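Quinoline 2-oxidoreductase large subunit (Pseudomonas putida, PDB 1T3Q) carries the molybdenum and molybdopterin cytosine dinucleotide cofactor with which this molybdenum hydroxylase, of the xanthine dehydrogenase family, oxidises quinoline at its 2-position. Local coordinates at residues S40-V45 and P278-E283; H44-R49 and A125-A130; Q101-N106 and E265-L270; A208-T213 and L271-G276. All blocks are in the same frame, centred on the assembly; numbering follows the deposited sequence.

Interaction 1 of 4, residues S40-V45 and P278-E283; sequences SGMLHV and PVRWIE
Leu43 and Pro278 start the backbone ladder that joins 40-45 to 278-283 as neighbouring parallel strands. Leu43 N donates to Pro278 O at 2.8 Å, Arg280 N returns a bond of 2.8 Å to Leu43 O, and Val45 N closes the run on Arg280 O. All three are close to straight at the hydrogen. Where the next rung would link Ile282 N to Val45 O, a water takes over: it donates to Val45 O at 2.7 Å and to Arg280 O, and accepts from Ile282 N.

A second water joins the polar side chains. It lies in the plane of the His44 ring, 2.8 Å from His44 ND1, and accepts from Arg280 NH2. The two side chains lie side by side, pointing the same way, with ring and guanidinium planes 65° apart. Arg280 reaches this place extended as far as NE, its CG trans to the backbone N (chi1 174°). Ile282 CG1 covers one guanidinium face, and NH1 bonds to Ala35 O.

The apolar contacts flank the ladder. Met42 CE lies 3.8 Å from Arg280 CD, padding the aliphatic part of the arginine, and Met42 CG packs 4.2 Å from Pro278 CB. Further along, Val45 CG1 meets Trp281 CB at 3.5 Å.

This pairing splices a hammerhead-domain strand into the sheet of the cofactor-binding domain. Strand 43-49 has strand 115-121 on its other flank, strand 279-282 has antiparallel 205-211, and Leu43, Val279 and Trp281 pack against helix 263-275.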
loop_
_atom_site.group_PDB
_atom_site.type_symbol
_atom_site.label_atom_id
_atom_site.label_comp_id
_atom_site.label_asym_id
_atom_site.label_seq_id
_atom_site.Cartn_x
_atom_site.Cartn_y
_atom_site.Cartn_z
ATOM N N SER B 40 -0.296 -5.984 -8.231
ATOM C CA SER B 40 0.003 -6.087 -9.652
ATOM C C SER B 40 0.844 -7.324 -9.960
ATOM O O SER B 40 1.802 -7.628 -9.246
ATOM C CB SER B 40 0.742 -4.825 -10.118
ATOM O OG SER B 40 1.050 -4.900 -11.500
ATOM N N GLY B 41 0.467 -8.037 -11.018
ATOM C CA GLY B 41 1.198 -9.228 -11.427
ATOM C C GLY B 41 1.083 -10.408 -10.481
ATOM O O GLY B 41 1.782 -11.410 -10.630
ATOM N N MET B 42 0.188 -10.289 -9.512
ATOM C CA MET B 42 -0.040 -11.320 -8.508
ATOM C C MET B 42 -0.337 -12.706 -9.085
ATOM O O MET B 42 -1.211 -12.860 -9.945
ATOM C CB MET B 42 -1.196 -10.870 -7.612
ATOM C CG MET B 42 -1.406 -11.660 -6.349
ATOM S SD MET B 42 -2.596 -10.778 -5.321
ATOM C CE MET B 42 -4.044 -10.815 -6.353
ATOM N N LEU B 43 0.390 -13.710 -8.596
ATOM C CA LEU B 43 0.208 -15.100 -9.020
ATOM C C LEU B 43 -0.471 -15.894 -7.904
ATOM O O LEU B 43 -0.548 -15.434 -6.757
ATOM C CB LEU B 43 1.558 -15.734 -9.385
ATOM C CG LEU B 43 2.231 -15.161 -10.634
ATOM C CD1 LEU B 43 3.647 -15.704 -10.755
ATOM C CD2 LEU B 43 1.402 -15.515 -11.868
ATOM N N HIS B 44 -0.944 -17.092 -8.236
ATOM C CA HIS B 44 -1.669 -17.924 -7.286
ATOM C C HIS B 44 -1.086 -19.307 -7.055
ATOM O O HIS B 44 -0.650 -19.977 -7.994
ATOM C CB HIS B 44 -3.111 -18.065 -7.763
ATOM C CG HIS B 44 -3.781 -16.752 -8.014
ATOM N ND1 HIS B 44 -4.690 -16.201 -7.137
ATOM C CD2 HIS B 44 -3.631 -15.853 -9.017
ATOM C CE1 HIS B 44 -5.071 -15.019 -7.588
ATOM N NE2 HIS B 44 -4.442 -14.784 -8.726
ATOM N N VAL B 45 -1.095 -19.743 -5.802
ATOM C CA VAL B 45 -0.562 -21.061 -5.482
ATOM C C VAL B 45 -1.674 -22.043 -5.127
ATOM O O VAL B 45 -2.688 -21.667 -4.531
ATOM C CB VAL B 45 0.455 -20.988 -4.308
ATOM C CG1 VAL B 45 -0.243 -20.588 -3.024
ATOM C CG2 VAL B 45 1.157 -22.336 -4.135
ATOM N N PRO B 278 4.421 -11.187 -6.993
ATOM C CA PRO B 278 3.668 -11.508 -5.777
ATOM C C PRO B 278 3.047 -12.896 -5.884
ATOM O O PRO B 278 2.646 -13.328 -6.968
ATOM C CB PRO B 278 2.601 -10.407 -5.722
ATOM C CG PRO B 278 3.216 -9.285 -6.470
ATOM C CD PRO B 278 3.873 -9.984 -7.639
ATOM N N VAL B 279 2.979 -13.598 -4.761
ATOM C CA VAL B 279 2.388 -14.932 -4.732
ATOM C C VAL B 279 1.330 -14.979 -3.645
ATOM O O VAL B 279 1.615 -14.756 -2.464
ATOM C CB VAL B 279 3.447 -16.015 -4.462
ATOM C CG1 VAL B 279 2.779 -17.382 -4.388
ATOM C CG2 VAL B 279 4.504 -15.988 -5.558
ATOM N N ARG B 280 0.106 -15.282 -4.063
ATOM C CA ARG B 280 -1.048 -15.332 -3.183
ATOM C C ARG B 280 -1.488 -16.740 -2.807
ATOM O O ARG B 280 -1.667 -17.602 -3.673
ATOM C CB ARG B 280 -2.206 -14.595 -3.867
ATOM C CG ARG B 280 -3.571 -14.636 -3.177
ATOM C CD ARG B 280 -4.527 -13.826 -4.046
ATOM N NE ARG B 280 -5.836 -13.544 -3.469
ATOM C CZ ARG B 280 -6.891 -14.343 -3.569
ATOM N NH1 ARG B 280 -8.042 -13.986 -3.020
ATOM N NH2 ARG B 280 -6.799 -15.500 -4.210
ATOM N N TRP B 281 -1.654 -16.957 -1.504
ATOM C CA TRP B 281 -2.124 -18.228 -0.970
ATOM C C TRP B 281 -3.381 -17.987 -0.140
ATOM O O TRP B 281 -3.309 -17.408 0.942
ATOM C CB TRP B 281 -1.069 -18.876 -0.065
ATOM C CG TRP B 281 -1.626 -19.967 0.829
ATOM C CD1 TRP B 281 -2.220 -21.131 0.433
ATOM C CD2 TRP B 281 -1.636 -19.983 2.267
ATOM N NE1 TRP B 281 -2.600 -21.871 1.529
ATOM C CE2 TRP B 281 -2.254 -21.191 2.667
ATOM C CE3 TRP B 281 -1.179 -19.096 3.252
ATOM C CZ2 TRP B 281 -2.427 -21.537 4.014
ATOM C CZ3 TRP B 281 -1.349 -19.439 4.594
ATOM C CH2 TRP B 281 -1.970 -20.651 4.961
ATOM N N ILE B 282 -4.526 -18.415 -0.661
ATOM C CA ILE B 282 -5.795 -18.297 0.050
ATOM C C ILE B 282 -6.357 -19.714 0.023
ATOM O O ILE B 282 -6.801 -20.197 -1.020
ATOM C CB ILE B 282 -6.776 -17.338 -0.669
ATOM C CG1 ILE B 282 -6.182 -15.929 -0.738
ATOM C CG2 ILE B 282 -8.114 -17.329 0.061
ATOM C CD1 ILE B 282 -5.974 -15.265 0.622
ATOM N N GLU B 283 -6.326 -20.387 1.168
ATOM C CA GLU B 283 -6.792 -21.767 1.236
ATOM C C GLU B 283 -8.306 -21.890 1.265
ATOM O O GLU B 283 -9.006 -20.958 1.676
ATOM C CB GLU B 283 -6.205 -22.458 2.466
ATOM C CG GLU B 283 -7.008 -22.259 3.739
ATOM C CD GLU B 283 -6.335 -22.862 4.956
ATOM O OE1 GLU B 283 -5.563 -23.834 4.798
ATOM O OE2 GLU B 283 -6.596 -22.373 6.077
HETATM O O HOH W 1 -4.973 -17.530 -4.715
HETATM O O HOH W 2 -4.125 -19.662 -3.437
#

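Interaction 2 of 4, residues H44-R49 and A125-A130; sequences HVASLR and AIAEDA
Ala46 meets one flat group of the helix, the peptide unit between Ala127 and Glu128: its CB lies 3.6 Å from Ala127 C and 3.7 Å from Glu128 N. The meeting surfaces are methyl groups and backbone. The methyls themselves are pressed together, Ala46 CB to Ala127 CB measuring 3.3 Å, tighter than ordinary van der Waals packing. Ala127 CB also rests 3.9 Å from the carbonyl oxygen His44 O. These small side chains let the helix and strand axes approach to 7.0 Å, crossing at -30°.

Glu128 brings only its aliphatic part to the strand, CG lying 4.0 Å from Ala46 CB. With CG trans to the carbonyl carbon (chi1 -73°) and an extended chain beyond, the carboxylate is carried to Arg124, which forms a salt bridge with OE1, and to the backbone nitrogens of Met1 and Lys2 of the medium subunit.

Val45 turns the other way, onto helix 263-275. Strand 43-49 thus runs in a sheet with a helix on each face, a layered alpha/beta arrangement in which helix 124-131 belongs to the hammerhead domain and also faces the medium subunit.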
loop_
_atom_site.group_PDB
_atom_site.type_symbol
_atom_site.label_atom_id
_atom_site.label_comp_id
_atom_site.label_asym_id
_atom_site.label_seq_id
_atom_site.Cartn_x
_atom_site.Cartn_y
_atom_site.Cartn_z
ATOM N N HIS B 44 -0.944 -17.092 -8.236
ATOM C CA HIS B 44 -1.669 -17.924 -7.286
ATOM C C HIS B 44 -1.086 -19.307 -7.055
ATOM O O HIS B 44 -0.650 -19.977 -7.994
ATOM C CB HIS B 44 -3.111 -18.065 -7.763
ATOM C CG HIS B 44 -3.781 -16.752 -8.014
ATOM N ND1 HIS B 44 -4.690 -16.201 -7.137
ATOM C CD2 HIS B 44 -3.631 -15.853 -9.017
ATOM C CE1 HIS B 44 -5.071 -15.019 -7.588
ATOM N NE2 HIS B 44 -4.442 -14.784 -8.726
ATOM N N VAL B 45 -1.095 -19.743 -5.802
ATOM C CA VAL B 45 -0.562 -21.061 -5.482
ATOM C C VAL B 45 -1.674 -22.043 -5.127
ATOM O O VAL B 45 -2.688 -21.667 -4.531
ATOM C CB VAL B 45 0.455 -20.988 -4.308
ATOM C CG1 VAL B 45 -0.243 -20.588 -3.024
ATOM C CG2 VAL B 45 1.157 -22.336 -4.135
ATOM N N ALA B 46 -1.489 -23.296 -5.537
ATOM C CA ALA B 46 -2.422 -24.379 -5.237
ATOM C C ALA B 46 -1.541 -25.512 -4.739
ATOM O O ALA B 46 -0.362 -25.577 -5.092
ATOM C CB ALA B 46 -3.175 -24.812 -6.476
ATOM N N SER B 47 -2.102 -26.407 -3.936
ATOM C CA SER B 47 -1.313 -27.501 -3.389
ATOM C C SER B 47 -1.836 -28.901 -3.675
ATOM O O SER B 47 -3.044 -29.127 -3.781
ATOM C CB SER B 47 -1.197 -27.341 -1.867
ATOM O OG SER B 47 -0.608 -26.098 -1.522
ATOM N N LEU B 48 -0.905 -29.837 -3.820
ATOM C CA LEU B 48 -1.248 -31.238 -4.004
ATOM C C LEU B 48 -0.868 -31.815 -2.646
ATOM O O LEU B 48 0.244 -31.586 -2.160
ATOM C CB LEU B 48 -0.402 -31.896 -5.098
ATOM C CG LEU B 48 -0.582 -33.418 -5.185
ATOM C CD1 LEU B 48 -2.046 -33.756 -5.462
ATOM C CD2 LEU B 48 0.316 -33.986 -6.282
ATOM N N ARG B 49 -1.785 -32.549 -2.031
ATOM C CA ARG B 49 -1.540 -33.111 -0.712
ATOM C C ARG B 49 -1.493 -34.629 -0.688
ATOM O O ARG B 49 -1.956 -35.299 -1.613
ATOM C CB ARG B 49 -2.618 -32.619 0.249
ATOM C CG ARG B 49 -2.665 -31.109 0.342
ATOM C CD ARG B 49 -3.917 -30.601 1.026
ATOM N NE ARG B 49 -3.913 -29.140 1.021
ATOM C CZ ARG B 49 -3.303 -28.388 1.929
ATOM N NH1 ARG B 49 -2.652 -28.954 2.937
ATOM N NH2 ARG B 49 -3.324 -27.066 1.814
ATOM N N ALA B 125 -7.675 -21.330 -10.069
ATOM C CA ALA B 125 -8.319 -22.423 -10.793
ATOM C C ALA B 125 -7.323 -23.175 -11.673
ATOM O O ALA B 125 -7.334 -24.408 -11.718
ATOM C CB ALA B 125 -9.463 -21.890 -11.646
ATOM N N ILE B 126 -6.470 -22.435 -12.370
ATOM C CA ILE B 126 -5.473 -23.048 -13.244
ATOM C C ILE B 126 -4.404 -23.765 -12.426
ATOM O O ILE B 126 -3.897 -24.809 -12.838
ATOM C CB ILE B 126 -4.816 -21.996 -14.167
ATOM C CG1 ILE B 126 -5.857 -21.477 -15.168
ATOM C CG2 ILE B 126 -3.627 -22.611 -14.919
ATOM C CD1 ILE B 126 -5.334 -20.405 -16.110
ATOM N N ALA B 127 -4.063 -23.218 -11.261
ATOM C CA ALA B 127 -3.061 -23.858 -10.414
ATOM C C ALA B 127 -3.615 -25.206 -9.985
ATOM O O ALA B 127 -2.880 -26.194 -9.901
ATOM C CB ALA B 127 -2.759 -22.995 -9.193
ATOM N N GLU B 128 -4.915 -25.243 -9.701
ATOM C CA GLU B 128 -5.558 -26.487 -9.297
ATOM C C GLU B 128 -5.612 -27.446 -10.482
ATOM O O GLU B 128 -5.406 -28.648 -10.315
ATOM C CB GLU B 128 -6.970 -26.225 -8.762
ATOM C CG GLU B 128 -6.990 -25.579 -7.374
ATOM C CD GLU B 128 -8.401 -25.329 -6.859
ATOM O OE1 GLU B 128 -8.544 -24.899 -5.692
ATOM O OE2 GLU B 128 -9.366 -25.557 -7.617
ATOM N N ASP B 129 -5.887 -26.922 -11.676
ATOM C CA ASP B 129 -5.925 -27.776 -12.861
ATOM C C ASP B 129 -4.575 -28.487 -12.981
ATOM O O ASP B 129 -4.516 -29.706 -13.128
ATOM C CB ASP B 129 -6.151 -26.964 -14.144
ATOM C CG ASP B 129 -7.536 -26.336 -14.223
ATOM O OD1 ASP B 129 -8.487 -26.862 -13.609
ATOM O OD2 ASP B 129 -7.671 -25.317 -14.933
ATOM N N ALA B 130 -3.496 -27.710 -12.914
ATOM C CA ALA B 130 -2.140 -28.246 -13.034
ATOM C C ALA B 130 -1.778 -29.224 -11.925
ATOM O O ALA B 130 -1.091 -30.219 -12.170
ATOM C CB ALA B 130 -1.131 -27.102 -13.072
#

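Interaction 3 of 4, residues Q101-N106 and E265-L270; sequences QPLLAN and ELLVCL
Leu103 and Leu104 pack onto Leu266, Leu267 and Leu270, an apolar interface in which a loop of the hammerhead domain lies against one side of helix 263-275 of the cofactor-binding domain. Leu103 projects among all three helix leucines, crossing the side chains of Leu266 and Leu270 nearly at right angles. Its CD2 reaches Leu266 CD1 at 3.6 Å. Its CD1 fits between Leu266 CB and Leu270 CD1, 3.8 Å from the latter. Nearer the backbone, Leu103 CB lies 3.9 Å from Leu267 CD2. Leu103 CG stands trans to the carbonyl carbon (chi1 -54°), which lets the fork spread over the helix.

Leu104 starts out alongside the helix and bends back to it. Its chi1 of -104° departs from a staggered value, and CD1 ends against the Leu267 fork. An alanine in place of Leu267 would remove the whole fork beyond CB and would probably open a gap beneath Leu103 CB and Leu104 CD1.

The second shell is apolar as well. Val80 of helix 77-81 touches Leu103, Leu104 and Leu267 together, closing one flank of the cluster. Val233 and Phe236 of helix 226-237 back Leu266, while Leu83 and Cys237 border Leu270. On other sides of the helix, Val268 and Cys269 pack against strand 216-221, so this part of the helix is enclosed by the loop, helix 226-237 and the sheet. The helical bond Leu270 N to Leu266 O, 3.0 Å, links two of the leucines one turn apart. The tightest touch across the interface is that of Leu104 CD1 with Leu267 CD1, at 3.5 Å.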
loop_
_atom_site.group_PDB
_atom_site.type_symbol
_atom_site.label_atom_id
_atom_site.label_comp_id
_atom_site.label_asym_id
_atom_site.label_seq_id
_atom_site.Cartn_x
_atom_site.Cartn_y
_atom_site.Cartn_z
ATOM N N GLN B 101 9.471 -29.639 10.909
ATOM C CA GLN B 101 8.461 -29.959 9.916
ATOM C C GLN B 101 8.858 -29.394 8.570
ATOM O O GLN B 101 9.011 -28.181 8.414
ATOM C CB GLN B 101 7.092 -29.405 10.322
ATOM C CG GLN B 101 6.026 -29.623 9.255
ATOM C CD GLN B 101 4.652 -29.121 9.664
ATOM O OE1 GLN B 101 4.483 -28.522 10.730
ATOM N NE2 GLN B 101 3.661 -29.357 8.811
ATOM N N PRO B 102 9.036 -30.269 7.571
ATOM C CA PRO B 102 9.415 -29.762 6.256
ATOM C C PRO B 102 8.224 -29.012 5.660
ATOM O O PRO B 102 7.070 -29.377 5.903
ATOM C CB PRO B 102 9.763 -31.033 5.493
ATOM C CG PRO B 102 8.773 -32.024 6.040
ATOM C CD PRO B 102 8.800 -31.726 7.539
ATOM N N LEU B 103 8.499 -27.954 4.905
ATOM C CA LEU B 103 7.423 -27.179 4.297
ATOM C C LEU B 103 6.632 -28.088 3.360
ATOM O O LEU B 103 5.400 -28.024 3.303
ATOM C CB LEU B 103 7.999 -25.971 3.553
ATOM C CG LEU B 103 8.909 -25.084 4.418
ATOM C CD1 LEU B 103 9.266 -23.817 3.658
ATOM C CD2 LEU B 103 8.213 -24.733 5.738
ATOM N N LEU B 104 7.353 -28.941 2.636
ATOM C CA LEU B 104 6.744 -29.907 1.732
ATOM C C LEU B 104 7.334 -31.263 2.072
ATOM O O LEU B 104 8.531 -31.367 2.329
ATOM C CB LEU B 104 7.069 -29.584 0.273
ATOM C CG LEU B 104 5.969 -28.956 -0.579
ATOM C CD1 LEU B 104 5.618 -27.587 -0.027
ATOM C CD2 LEU B 104 6.452 -28.845 -2.018
ATOM N N ALA B 105 6.502 -32.297 2.084
ATOM C CA ALA B 105 7.004 -33.634 2.376
ATOM C C ALA B 105 8.106 -33.914 1.359
ATOM O O ALA B 105 7.997 -33.519 0.197
ATOM C CB ALA B 105 5.888 -34.659 2.238
ATOM N N ASN B 106 9.175 -34.574 1.795
ATOM C CA ASN B 106 10.274 -34.891 0.892
ATOM C C ASN B 106 10.686 -36.337 1.106
ATOM O O ASN B 106 11.400 -36.648 2.057
ATOM C CB ASN B 106 11.472 -33.972 1.154
ATOM C CG ASN B 106 12.540 -34.077 0.072
ATOM O OD1 ASN B 106 13.597 -33.454 0.163
ATOM N ND2 ASN B 106 12.260 -34.862 -0.962
ATOM N N GLU B 265 3.115 -19.814 4.839
ATOM C CA GLU B 265 3.611 -18.447 4.999
ATOM C C GLU B 265 5.052 -18.377 4.514
ATOM O O GLU B 265 5.463 -17.412 3.868
ATOM C CB GLU B 265 3.529 -17.998 6.467
ATOM C CG GLU B 265 2.102 -17.822 6.960
ATOM C CD GLU B 265 2.018 -17.475 8.439
ATOM O OE1 GLU B 265 1.458 -16.406 8.769
ATOM O OE2 GLU B 265 2.501 -18.272 9.270
ATOM N N LEU B 266 5.825 -19.413 4.819
ATOM C CA LEU B 266 7.207 -19.433 4.385
ATOM C C LEU B 266 7.235 -19.678 2.886
ATOM O O LEU B 266 7.981 -19.024 2.161
ATOM C CB LEU B 266 7.986 -20.537 5.110
ATOM C CG LEU B 266 8.068 -20.405 6.634
ATOM C CD1 LEU B 266 8.925 -21.534 7.196
ATOM C CD2 LEU B 266 8.661 -19.062 7.001
ATOM N N LEU B 267 6.397 -20.602 2.426
ATOM C CA LEU B 267 6.359 -20.938 1.011
ATOM C C LEU B 267 6.076 -19.758 0.101
ATOM O O LEU B 267 6.764 -19.585 -0.903
ATOM C CB LEU B 267 5.356 -22.062 0.754
ATOM C CG LEU B 267 5.795 -23.445 1.252
ATOM C CD1 LEU B 267 4.630 -24.412 1.182
ATOM C CD2 LEU B 267 6.977 -23.954 0.406
ATOM N N VAL B 268 5.084 -18.930 0.425
ATOM C CA VAL B 268 4.813 -17.801 -0.460
ATOM C C VAL B 268 6.002 -16.853 -0.548
ATOM O O VAL B 268 6.256 -16.272 -1.601
ATOM C CB VAL B 268 3.538 -17.017 -0.052
ATOM C CG1 VAL B 268 2.313 -17.892 -0.289
ATOM C CG2 VAL B 268 3.617 -16.588 1.407
ATOM N N CYS B 269 6.746 -16.708 0.546
ATOM C CA CYS B 269 7.916 -15.834 0.533
ATOM C C CYS B 269 8.973 -16.424 -0.390
ATOM O O CYS B 269 9.577 -15.713 -1.195
ATOM C CB CYS B 269 8.497 -15.684 1.940
ATOM S SG CYS B 269 7.404 -14.809 3.088
ATOM N N LEU B 270 9.192 -17.729 -0.267
ATOM C CA LEU B 270 10.175 -18.412 -1.096
ATOM C C LEU B 270 9.761 -18.355 -2.562
ATOM O O LEU B 270 10.583 -18.115 -3.439
ATOM C CB LEU B 270 10.315 -19.873 -0.652
ATOM C CG LEU B 270 10.929 -20.105 0.732
ATOM C CD1 LEU B 270 10.906 -21.585 1.061
ATOM C CD2 LEU B 270 12.358 -19.577 0.759
#

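Interaction 4 of 4, residues A208-T213 and L271-G276; sequences AQYEWT and LSRALG
Tyr210 and Arg273 make the close-packed half of this contact. Arg273 CG sits over the centre of one face of the tyrosine ring, 3.7 Å from its centroid and 11° off the normal, a CH-pi contact, while Arg273 CA reaches within 3.6 Å of Tyr210 CB. The methylene chain of the arginine thus covers the ring, with the guanidinium plane turned 76° from it.

At the backbone end of the tyrosine, Ser272 OG accepts from Tyr210 N at 2.9 Å. The oxygen is swung trans to its own backbone N (chi1 178°), and it also hydrogen-bonds Arg277 O, so one buried hydroxyl ties the strand to the chain just beyond the helix. Ala208 CB fills in beside it, 4.0 Å from Ser272 CB. Replacing Tyr210 by an alanine would strip away the ring and would probably leave the Arg273 methylenes without their cover, free to turn.

The contact becomes looser outward. The Arg273 chain bends at its third torsion and carries the guanidinium away from the strand. At the strand's end Glu211 turns instead to Thr213, whose OG1 donates to Glu211 OE1 at 2.6 Å, and to a salt bridge with Arg30 of the second copy of this protein.

Gly276 ends the helix with a positive phi, which suits glycine, and Gly276 N still bonds to Ser272 O at 2.8 Å. The chain then turns into strand 279-282, antiparallel to 205-211: helix-on-sheet packing of an alpha/beta layer in the cofactor-binding domain.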
loop_
_atom_site.group_PDB
_atom_site.type_symbol
_atom_site.label_atom_id
_atom_site.label_comp_id
_atom_site.label_asym_id
_atom_site.label_seq_id
_atom_site.Cartn_x
_atom_site.Cartn_y
_atom_site.Cartn_z
ATOM N N ALA B 208 2.865 -12.805 -0.464
ATOM C CA ALA B 208 4.228 -12.314 -0.340
ATOM C C ALA B 208 4.642 -11.525 -1.573
ATOM O O ALA B 208 4.263 -11.856 -2.693
ATOM C CB ALA B 208 5.190 -13.487 -0.126
ATOM N N GLN B 209 5.416 -10.474 -1.355
ATOM C CA GLN B 209 5.908 -9.658 -2.445
ATOM C C GLN B 209 7.388 -9.407 -2.209
ATOM O O GLN B 209 7.767 -8.647 -1.311
ATOM C CB GLN B 209 5.165 -8.321 -2.513
ATOM C CG GLN B 209 5.603 -7.442 -3.683
ATOM C CD GLN B 209 4.808 -6.152 -3.768
ATOM O OE1 GLN B 209 4.215 -5.842 -4.802
ATOM N NE2 GLN B 209 4.794 -5.396 -2.678
ATOM N N TYR B 210 8.220 -10.072 -3.003
ATOM C CA TYR B 210 9.659 -9.904 -2.891
ATOM C C TYR B 210 10.123 -9.012 -4.028
ATOM O O TYR B 210 9.764 -9.234 -5.185
ATOM C CB TYR B 210 10.376 -11.250 -2.983
ATOM C CG TYR B 210 11.857 -11.117 -2.754
ATOM C CD1 TYR B 210 12.374 -11.065 -1.464
ATOM C CD2 TYR B 210 12.739 -10.983 -3.827
ATOM C CE1 TYR B 210 13.739 -10.880 -1.241
ATOM C CE2 TYR B 210 14.104 -10.798 -3.618
ATOM C CZ TYR B 210 14.596 -10.747 -2.320
ATOM O OH TYR B 210 15.942 -10.551 -2.101
ATOM N N GLU B 211 10.917 -8.000 -3.695
ATOM C CA GLU B 211 11.434 -7.064 -4.684
ATOM C C GLU B 211 12.954 -7.196 -4.757
ATOM O O GLU B 211 13.664 -6.772 -3.848
ATOM C CB GLU B 211 11.050 -5.636 -4.303
ATOM C CG GLU B 211 11.616 -4.597 -5.246
ATOM C CD GLU B 211 11.204 -4.846 -6.683
ATOM O OE1 GLU B 211 12.050 -4.660 -7.583
ATOM O OE2 GLU B 211 10.035 -5.231 -6.913
ATOM N N TRP B 212 13.454 -7.769 -5.848
ATOM C CA TRP B 212 14.890 -7.976 -5.978
ATOM C C TRP B 212 15.726 -6.708 -6.050
ATOM O O TRP B 212 16.878 -6.711 -5.627
ATOM C CB TRP B 212 15.211 -8.867 -7.188
ATOM C CG TRP B 212 15.093 -8.209 -8.527
ATOM C CD1 TRP B 212 13.986 -8.165 -9.329
ATOM C CD2 TRP B 212 16.137 -7.540 -9.246
ATOM N NE1 TRP B 212 14.281 -7.516 -10.507
ATOM C CE2 TRP B 212 15.593 -7.122 -10.482
ATOM C CE3 TRP B 212 17.480 -7.255 -8.967
ATOM C CZ2 TRP B 212 16.346 -6.434 -11.438
ATOM C CZ3 TRP B 212 18.232 -6.570 -9.918
ATOM C CH2 TRP B 212 17.661 -6.169 -11.140
ATOM N N THR B 213 15.162 -5.621 -6.569
ATOM C CA THR B 213 15.931 -4.383 -6.679
ATOM C C THR B 213 16.219 -3.727 -5.329
ATOM O O THR B 213 17.073 -2.842 -5.233
ATOM C CB THR B 213 15.237 -3.353 -7.604
ATOM O OG1 THR B 213 13.969 -2.984 -7.053
ATOM C CG2 THR B 213 15.034 -3.942 -9.001
ATOM N N LEU B 271 8.475 -18.563 -2.816
ATOM C CA LEU B 271 7.951 -18.544 -4.174
ATOM C C LEU B 271 8.029 -17.164 -4.812
ATOM O O LEU B 271 8.414 -17.032 -5.976
ATOM C CB LEU B 271 6.506 -19.050 -4.179
ATOM C CG LEU B 271 6.341 -20.547 -3.894
ATOM C CD1 LEU B 271 4.886 -20.867 -3.573
ATOM C CD2 LEU B 271 6.824 -21.351 -5.107
ATOM N N SER B 272 7.667 -16.131 -4.057
ATOM C CA SER B 272 7.720 -14.785 -4.598
ATOM C C SER B 272 9.160 -14.391 -4.895
ATOM O O SER B 272 9.435 -13.733 -5.897
ATOM C CB SER B 272 7.105 -13.776 -3.629
ATOM O OG SER B 272 7.209 -12.469 -4.167
ATOM N N ARG B 273 10.086 -14.787 -4.026
ATOM C CA ARG B 273 11.486 -14.448 -4.265
ATOM C C ARG B 273 11.955 -15.158 -5.534
ATOM O O ARG B 273 12.646 -14.576 -6.358
ATOM C CB ARG B 273 12.362 -14.869 -3.084
ATOM C CG ARG B 273 13.833 -14.476 -3.249
ATOM C CD ARG B 273 14.663 -14.811 -2.014
ATOM N NE ARG B 273 14.654 -16.243 -1.734
ATOM C CZ ARG B 273 15.335 -16.820 -0.750
ATOM N NH1 ARG B 273 15.264 -18.134 -0.575
ATOM N NH2 ARG B 273 16.095 -16.086 0.054
ATOM N N ALA B 274 11.564 -16.416 -5.688
ATOM C CA ALA B 274 11.962 -17.201 -6.852
ATOM C C ALA B 274 11.384 -16.688 -8.173
ATOM O O ALA B 274 12.065 -16.688 -9.193
ATOM C CB ALA B 274 11.566 -18.666 -6.651
ATOM N N LEU B 275 10.135 -16.233 -8.151
ATOM C CA LEU B 275 9.481 -15.764 -9.370
ATOM C C LEU B 275 9.576 -14.270 -9.659
ATOM O O LEU B 275 9.328 -13.842 -10.787
ATOM C CB LEU B 275 8.002 -16.176 -9.350
ATOM C CG LEU B 275 7.703 -17.675 -9.283
ATOM C CD1 LEU B 275 6.220 -17.898 -9.005
ATOM C CD2 LEU B 275 8.110 -18.339 -10.593
ATOM N N GLY B 276 9.921 -13.476 -8.653
ATOM C CA GLY B 276 10.014 -12.043 -8.869
ATOM C C GLY B 276 8.646 -11.404 -9.042
ATOM O O GLY B 276 8.514 -10.351 -9.661
#

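From the N terminus, strand 43-49 opens two contacts. Interaction 2 closes first, turning back from helix 124-131 over 75 intervening residues within the hammerhead domain. Interaction 1 spans 232 residues to strand 279-282 and thereby encloses interactions 3 and 4. Interaction 3, from 101-106 to helix 263-275, crosses interaction 2 and also interaction 4, which begins at strand 205-211 and ends later on the same helix. Strands 279-282 of interaction 1 and 205-211 of interaction 4 are neighbours in one sheet, with Val279 N probably bonded to Ala208 O. Interactions 1 and 3 join hammerhead strand 43-49 and loop 101-106 to the cofactor-binding domain; 2 and 4 each pack a helix on a strand within one domain.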